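Local coordinates for aminoglycoside 6-adenylyltransferase (Bacillus subtilis, PDB 2PBE), which transfers the nucleotidyl group of ATP or GTP to the 6-hydroxyl of streptomycin, and adenylates streptidine, giving the bacterium streptomycin resistance, at residues T232-G237 / W242-T247; E160-S165 / P268-G273. One frame throughout, in Å; residues are numbered along the deposited sequence.

Contact 1 of 2, residues T232-G237 / W242-T247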
loop_
_atom_site.group_PDB
_atom_site.type_symbol
_atom_site.label_atom_id
_atom_site.label_comp_id
_atom_site.label_asym_id
_atom_site.label_seq_id
_atom_site.Cartn_x
_atom_site.Cartn_y
_atom_site.Cartn_z
ATOM N N THR A 232 17.077 -3.141 -5.897
ATOM C CA THR A 232 16.807 -2.592 -7.226
ATOM C C THR A 232 17.346 -1.180 -7.296
ATOM O O THR A 232 17.220 -0.509 -8.313
ATOM C CB THR A 232 15.326 -2.522 -7.540
ATOM O OG1 THR A 232 14.727 -1.489 -6.750
ATOM C CG2 THR A 232 14.672 -3.855 -7.255
ATOM N N TYR A 233 17.910 -0.709 -6.197
ATOM C CA TYR A 233 18.486 0.623 -6.158
ATOM C C TYR A 233 19.980 0.421 -6.205
ATOM O O TYR A 233 20.493 -0.443 -5.515
ATOM C CB TYR A 233 18.087 1.300 -4.853
ATOM C CG TYR A 233 16.649 1.737 -4.842
ATOM C CD1 TYR A 233 16.271 2.948 -5.450
ATOM C CD2 TYR A 233 15.643 0.941 -4.235
ATOM C CE1 TYR A 233 14.916 3.378 -5.461
ATOM C CE2 TYR A 233 14.272 1.357 -4.237
ATOM C CZ TYR A 233 13.920 2.584 -4.861
ATOM O OH TYR A 233 12.604 3.005 -4.923
ATOM N N SER A 234 20.681 1.172 -7.035
ATOM C CA SER A 234 22.137 1.046 -7.088
ATOM C C SER A 234 22.719 2.428 -7.366
ATOM O O SER A 234 22.078 3.271 -8.011
ATOM C CB SER A 234 22.576 0.080 -8.194
ATOM O OG SER A 234 21.913 -1.177 -8.091
ATOM N N VAL A 235 23.939 2.644 -6.883
ATOM C CA VAL A 235 24.658 3.913 -7.066
ATOM C C VAL A 235 24.696 4.369 -8.544
ATOM O O VAL A 235 24.407 3.582 -9.436
ATOM C CB VAL A 235 26.104 3.789 -6.499
ATOM C CG1 VAL A 235 26.053 3.415 -5.022
ATOM C CG2 VAL A 235 26.879 2.748 -7.278
ATOM N N ASN A 236 25.024 5.641 -8.787
ATOM C CA ASN A 236 25.070 6.201 -10.141
ATOM C C ASN A 236 26.088 5.506 -11.035
ATOM O O ASN A 236 27.096 4.963 -10.553
ATOM C CB ASN A 236 25.384 7.697 -10.062
ATOM C CG ASN A 236 26.827 7.959 -9.665
ATOM O OD1 ASN A 236 27.274 7.568 -8.574
ATOM N ND2 ASN A 236 27.581 8.626 -10.559
ATOM N N GLY A 237 25.796 5.503 -12.335
ATOM C CA GLY A 237 26.668 4.883 -13.299
ATOM C C GLY A 237 25.871 4.110 -14.331
ATOM O O GLY A 237 24.848 3.512 -14.012
ATOM N N TRP A 242 22.167 -0.696 -15.563
ATOM C CA TRP A 242 21.817 -1.939 -16.236
ATOM C C TRP A 242 21.516 -2.969 -15.159
ATOM O O TRP A 242 20.593 -3.775 -15.294
ATOM C CB TRP A 242 22.974 -2.435 -17.110
ATOM C CG TRP A 242 23.101 -1.770 -18.454
ATOM C CD1 TRP A 242 24.084 -0.891 -18.851
ATOM C CD2 TRP A 242 22.251 -1.952 -19.586
ATOM N NE1 TRP A 242 23.901 -0.518 -20.159
ATOM C CE2 TRP A 242 22.787 -1.145 -20.649
ATOM C CE3 TRP A 242 21.085 -2.715 -19.823
ATOM C CZ2 TRP A 242 22.195 -1.078 -21.936
ATOM C CZ3 TRP A 242 20.484 -2.657 -21.111
ATOM C CH2 TRP A 242 21.053 -1.830 -22.156
ATOM N N LYS A 243 22.314 -2.928 -14.094
ATOM C CA LYS A 243 22.163 -3.843 -12.972
ATOM C C LYS A 243 20.796 -3.632 -12.313
ATOM O O LYS A 243 20.040 -4.585 -12.128
ATOM C CB LYS A 243 23.313 -3.607 -11.982
ATOM C CG LYS A 243 23.373 -4.583 -10.806
ATOM C CD LYS A 243 24.708 -4.516 -10.051
ATOM C CE LYS A 243 24.988 -3.169 -9.394
ATOM N NZ LYS A 243 26.241 -3.248 -8.562
ATOM N N SER A 244 20.470 -2.393 -11.982
ATOM C CA SER A 244 19.185 -2.092 -11.364
ATOM C C SER A 244 18.046 -2.629 -12.228
ATOM O O SER A 244 17.120 -3.244 -11.721
ATOM C CB SER A 244 19.010 -0.584 -11.196
ATOM O OG SER A 244 19.817 -0.083 -10.146
ATOM N N LEU A 245 18.131 -2.392 -13.536
ATOM C CA LEU A 245 17.100 -2.832 -14.482
ATOM C C LEU A 245 16.968 -4.338 -14.551
ATOM O O LEU A 245 15.861 -4.878 -14.506
ATOM C CB LEU A 245 17.404 -2.294 -15.883
ATOM C CG LEU A 245 16.383 -2.730 -16.941
ATOM C CD1 LEU A 245 15.035 -2.074 -16.683
ATOM C CD2 LEU A 245 16.906 -2.350 -18.311
ATOM N N PHE A 246 18.098 -5.020 -14.694
ATOM C CA PHE A 246 18.046 -6.469 -14.756
ATOM C C PHE A 246 17.519 -7.033 -13.451
ATOM O O PHE A 246 16.859 -8.069 -13.451
ATOM C CB PHE A 246 19.413 -7.064 -15.068
ATOM C CG PHE A 246 19.929 -6.721 -16.442
ATOM C CD1 PHE A 246 19.047 -6.520 -17.529
ATOM C CD2 PHE A 246 21.311 -6.651 -16.671
ATOM C CE1 PHE A 246 19.553 -6.251 -18.837
ATOM C CE2 PHE A 246 21.837 -6.386 -17.964
ATOM C CZ PHE A 246 20.954 -6.185 -19.050
ATOM N N THR A 247 17.809 -6.347 -12.350
ATOM C CA THR A 247 17.340 -6.789 -11.039
ATOM C C THR A 247 15.807 -6.714 -11.015
ATOM O O THR A 247 15.158 -7.625 -10.516
ATOM C CB THR A 247 17.999 -5.945 -9.908
ATOM O OG1 THR A 247 19.405 -6.220 -9.892
ATOM C CG2 THR A 247 17.404 -6.279 -8.523
#

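Contact 2 of 2, residues E160-S165 / P268-G273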
loop_
_atom_site.group_PDB
_atom_site.type_symbol
_atom_site.label_atom_id
_atom_site.label_comp_id
_atom_site.label_asym_id
_atom_site.label_seq_id
_atom_site.Cartn_x
_atom_site.Cartn_y
_atom_site.Cartn_z
ATOM N N GLU A 160 2.858 -2.891 -19.438
ATOM C CA GLU A 160 3.485 -1.623 -19.087
ATOM C C GLU A 160 4.907 -1.811 -18.590
ATOM O O GLU A 160 5.826 -1.092 -18.995
ATOM C CB GLU A 160 2.664 -0.914 -18.004
ATOM C CG GLU A 160 3.187 0.461 -17.588
ATOM C CD GLU A 160 3.034 1.530 -18.670
ATOM O OE1 GLU A 160 3.312 2.714 -18.373
ATOM O OE2 GLU A 160 2.648 1.193 -19.814
ATOM N N PHE A 161 5.082 -2.780 -17.698
ATOM C CA PHE A 161 6.397 -3.071 -17.143
ATOM C C PHE A 161 7.439 -3.272 -18.236
ATOM O O PHE A 161 8.403 -2.527 -18.333
ATOM C CB PHE A 161 6.368 -4.339 -16.308
ATOM C CG PHE A 161 7.705 -4.704 -15.727
ATOM C CD1 PHE A 161 8.159 -4.061 -14.567
ATOM C CD2 PHE A 161 8.536 -5.649 -16.353
ATOM C CE1 PHE A 161 9.431 -4.348 -14.021
ATOM C CE2 PHE A 161 9.820 -5.952 -15.820
ATOM C CZ PHE A 161 10.259 -5.287 -14.639
ATOM N N TRP A 162 7.234 -4.299 -19.053
ATOM C CA TRP A 162 8.183 -4.602 -20.105
ATOM C C TRP A 162 8.292 -3.541 -21.188
ATOM O O TRP A 162 9.392 -3.296 -21.698
ATOM C CB TRP A 162 7.864 -5.966 -20.700
ATOM C CG TRP A 162 7.996 -7.054 -19.692
ATOM C CD1 TRP A 162 6.980 -7.632 -18.974
ATOM C CD2 TRP A 162 9.204 -7.656 -19.231
ATOM N NE1 TRP A 162 7.484 -8.560 -18.091
ATOM C CE2 TRP A 162 8.843 -8.599 -18.220
ATOM C CE3 TRP A 162 10.565 -7.496 -19.566
ATOM C CZ2 TRP A 162 9.795 -9.395 -17.527
ATOM C CZ3 TRP A 162 11.541 -8.293 -18.870
ATOM C CH2 TRP A 162 11.133 -9.233 -17.857
HETATM N N MSE A 163 7.177 -2.903 -21.538
HETATM C CA MSE A 163 7.238 -1.883 -22.569
HETATM C C MSE A 163 8.064 -0.690 -22.149
HETATM O O MSE A 163 9.017 -0.325 -22.837
HETATM C CB MSE A 163 5.838 -1.421 -22.967
HETATM C CG MSE A 163 5.814 -0.398 -24.122
HETATM SE SE MSE A 163 6.607 -1.021 -25.821
HETATM C CE MSE A 163 5.030 -1.724 -26.729
ATOM N N VAL A 164 7.706 -0.075 -21.031
ATOM C CA VAL A 164 8.424 1.092 -20.575
ATOM C C VAL A 164 9.861 0.688 -20.278
ATOM O O VAL A 164 10.794 1.501 -20.323
ATOM C CB VAL A 164 7.763 1.668 -19.337
ATOM C CG1 VAL A 164 8.585 2.819 -18.783
ATOM C CG2 VAL A 164 6.355 2.134 -19.697
ATOM N N SER A 165 10.028 -0.593 -19.988
ATOM C CA SER A 165 11.337 -1.123 -19.686
ATOM C C SER A 165 12.305 -0.915 -20.855
ATOM O O SER A 165 13.504 -0.674 -20.644
ATOM C CB SER A 165 11.213 -2.609 -19.374
ATOM O OG SER A 165 12.451 -3.121 -18.973
ATOM N N PRO A 268 2.259 -13.809 -19.686
ATOM C CA PRO A 268 2.530 -13.164 -20.971
ATOM C C PRO A 268 3.837 -13.577 -21.605
ATOM O O PRO A 268 4.648 -14.255 -20.990
ATOM C CB PRO A 268 2.532 -11.684 -20.615
ATOM C CG PRO A 268 1.678 -11.618 -19.392
ATOM C CD PRO A 268 2.130 -12.810 -18.616
ATOM N N ASP A 269 4.041 -13.135 -22.841
ATOM C CA ASP A 269 5.267 -13.441 -23.557
ATOM C C ASP A 269 6.159 -12.209 -23.618
ATOM O O ASP A 269 7.217 -12.222 -24.271
ATOM C CB ASP A 269 4.976 -13.953 -24.979
ATOM C CG ASP A 269 4.158 -12.975 -25.810
ATOM O OD1 ASP A 269 4.503 -11.778 -25.857
ATOM O OD2 ASP A 269 3.170 -13.394 -26.444
ATOM N N TYR A 270 5.733 -11.153 -22.930
ATOM C CA TYR A 270 6.495 -9.923 -22.892
ATOM C C TYR A 270 7.871 -10.167 -22.290
ATOM O O TYR A 270 8.857 -9.600 -22.743
ATOM C CB TYR A 270 5.772 -8.863 -22.075
ATOM C CG TYR A 270 4.313 -8.679 -22.430
ATOM C CD1 TYR A 270 3.887 -8.627 -23.778
ATOM C CD2 TYR A 270 3.343 -8.481 -21.408
ATOM C CE1 TYR A 270 2.515 -8.374 -24.109
ATOM C CE2 TYR A 270 1.975 -8.232 -21.718
ATOM C CZ TYR A 270 1.567 -8.172 -23.070
ATOM O OH TYR A 270 0.254 -7.893 -23.398
ATOM N N ASP A 271 7.928 -11.003 -21.259
ATOM C CA ASP A 271 9.181 -11.334 -20.575
ATOM C C ASP A 271 10.190 -11.833 -21.609
ATOM O O ASP A 271 11.224 -11.208 -21.880
ATOM C CB ASP A 271 8.903 -12.426 -19.530
ATOM C CG ASP A 271 10.170 -12.977 -18.850
ATOM O OD1 ASP A 271 11.296 -12.523 -19.143
ATOM O OD2 ASP A 271 10.015 -13.895 -17.998
ATOM N N GLU A 272 9.863 -12.976 -22.185
ATOM C CA GLU A 272 10.686 -13.615 -23.189
ATOM C C GLU A 272 11.038 -12.712 -24.374
ATOM O O GLU A 272 12.196 -12.641 -24.795
ATOM C CB GLU A 272 9.953 -14.847 -23.686
ATOM C CG GLU A 272 10.692 -15.681 -24.667
ATOM C CD GLU A 272 9.882 -16.897 -25.031
ATOM O OE1 GLU A 272 8.746 -16.708 -25.538
ATOM O OE2 GLU A 272 10.371 -18.030 -24.801
ATOM N N GLY A 273 10.029 -12.057 -24.931
ATOM C CA GLY A 273 10.263 -11.182 -26.063
ATOM C C GLY A 273 11.246 -10.066 -25.765
ATOM O O GLY A 273 12.177 -9.813 -26.546
#

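Contact 1 of 2, residues T232-G237 / W242-T247
S244, near the start of helix 238-263, meets S234 of the preceding loop hydroxyl to hydroxyl: S234 OG and S244 OG are hydrogen-bonded at 3.1 Å, and either could be the donor. S244 OG also lies 3.2 Å from T232 O, a weak bond at most, and E240 O one turn back in the same helix is a further weak partner. With OG beside its own backbone N (chi1 -74°), S244 sits between the loop and its own helix, and its single proton can serve only one of these three oxygens fully.

One turn further along the helix, at T247, the contact turns apolar, the methyls T232 CG2 and T247 CG2 touching at 3.9 Å. T247 turns its hydroxyl to its own helix instead: OG1 reaches K243 O at 2.8 Å from above the carbonyl plane, and that oxygen also accepts T247 N. T232 OG1 is held by L229 O and R189 NE. K243 bends at chi3 and brings CE to 3.9 Å from S234 OG, while NZ pairs with E240.

The loop links helix 223-230 to helix 238-263 and lies back along the latter; T232 also rests on L192 and S244 on L184, both of helix 177-204.

Contact 2 of 2, residues E160-S165 / P268-G273
This contact belongs to the helical bundle in the C-terminal half of the chain, formed by helices 151-173, 177-204, 238-263 and 270-283: the first turn of the C-terminal helix 270-283 packs on the middle of helix 151-173, largely over the indole of W162. The CA atoms of W162 and Y270 are 6.2 Å apart, and the indole of W162 lies between the two helices.

The main chain of the incoming turn covers one face of that indole. D271 CA stands over the six-membered ring, 3.7 Å from its centroid and 14° off the normal, a CH-pi contact, while Y270 O lies over the same face nearer the rim. At the pyrrole end, W162 CD1 meets Y270 CB at 3.5 Å. F161 CD2 touches the opposite face, 3.4 Å from the plane and also toward the rim, so the indole is held between its own neighbour and the other helix.

D271 runs alongside the indole. Its CG is anti to the backbone N (chi1 173°), which carries it beside the ring, and a near-zero chi2 turns the carboxylate to within 10° of the indole plane, with OD1 3.5 Å from W162 CH2. The carboxylate's polar partners come from elsewhere: R253 forms a salt bridge to OD1 and Y267 OH bonds to OD2, which should favour the charged form. Y270 touches W162 through its CB, and its phenol heads off along helix 151-173, where OH is hydrogen-bonded to D155.

Helix 238-263 closes the arrangement, with Y249 and F252 meeting the W162 indole and F252 also stacking on F161. Beyond F161, V188 of helix 177-204 adds a fourth helix, while P268 leads into the C-terminal helix against F154 and C158 of helix 151-173.

How the contacts relate
Both contacts lie in the helical part of the chain, their centres about 18 Å apart, and both segments of contact 1 fall between the two segments of contact 2 in the chain. Contact 1 pairs buried T232 and S244 with exposed K243, while contact 2 centres on buried W162 with partly exposed Y270 and D271. Contact 1 is local, a loop folded back on the helix it leads into, and works through hydroxyls, a carbonyl and two methyls. Contact 2 joins helices far apart in sequence and relies on an indole face, with its polar groups satisfied by outside residues. Helix 238-263 connects them: it carries 242-247, supplies partners to 160-165 and 268-273, and packs L245 CD1 3.6 Å from S165 OG.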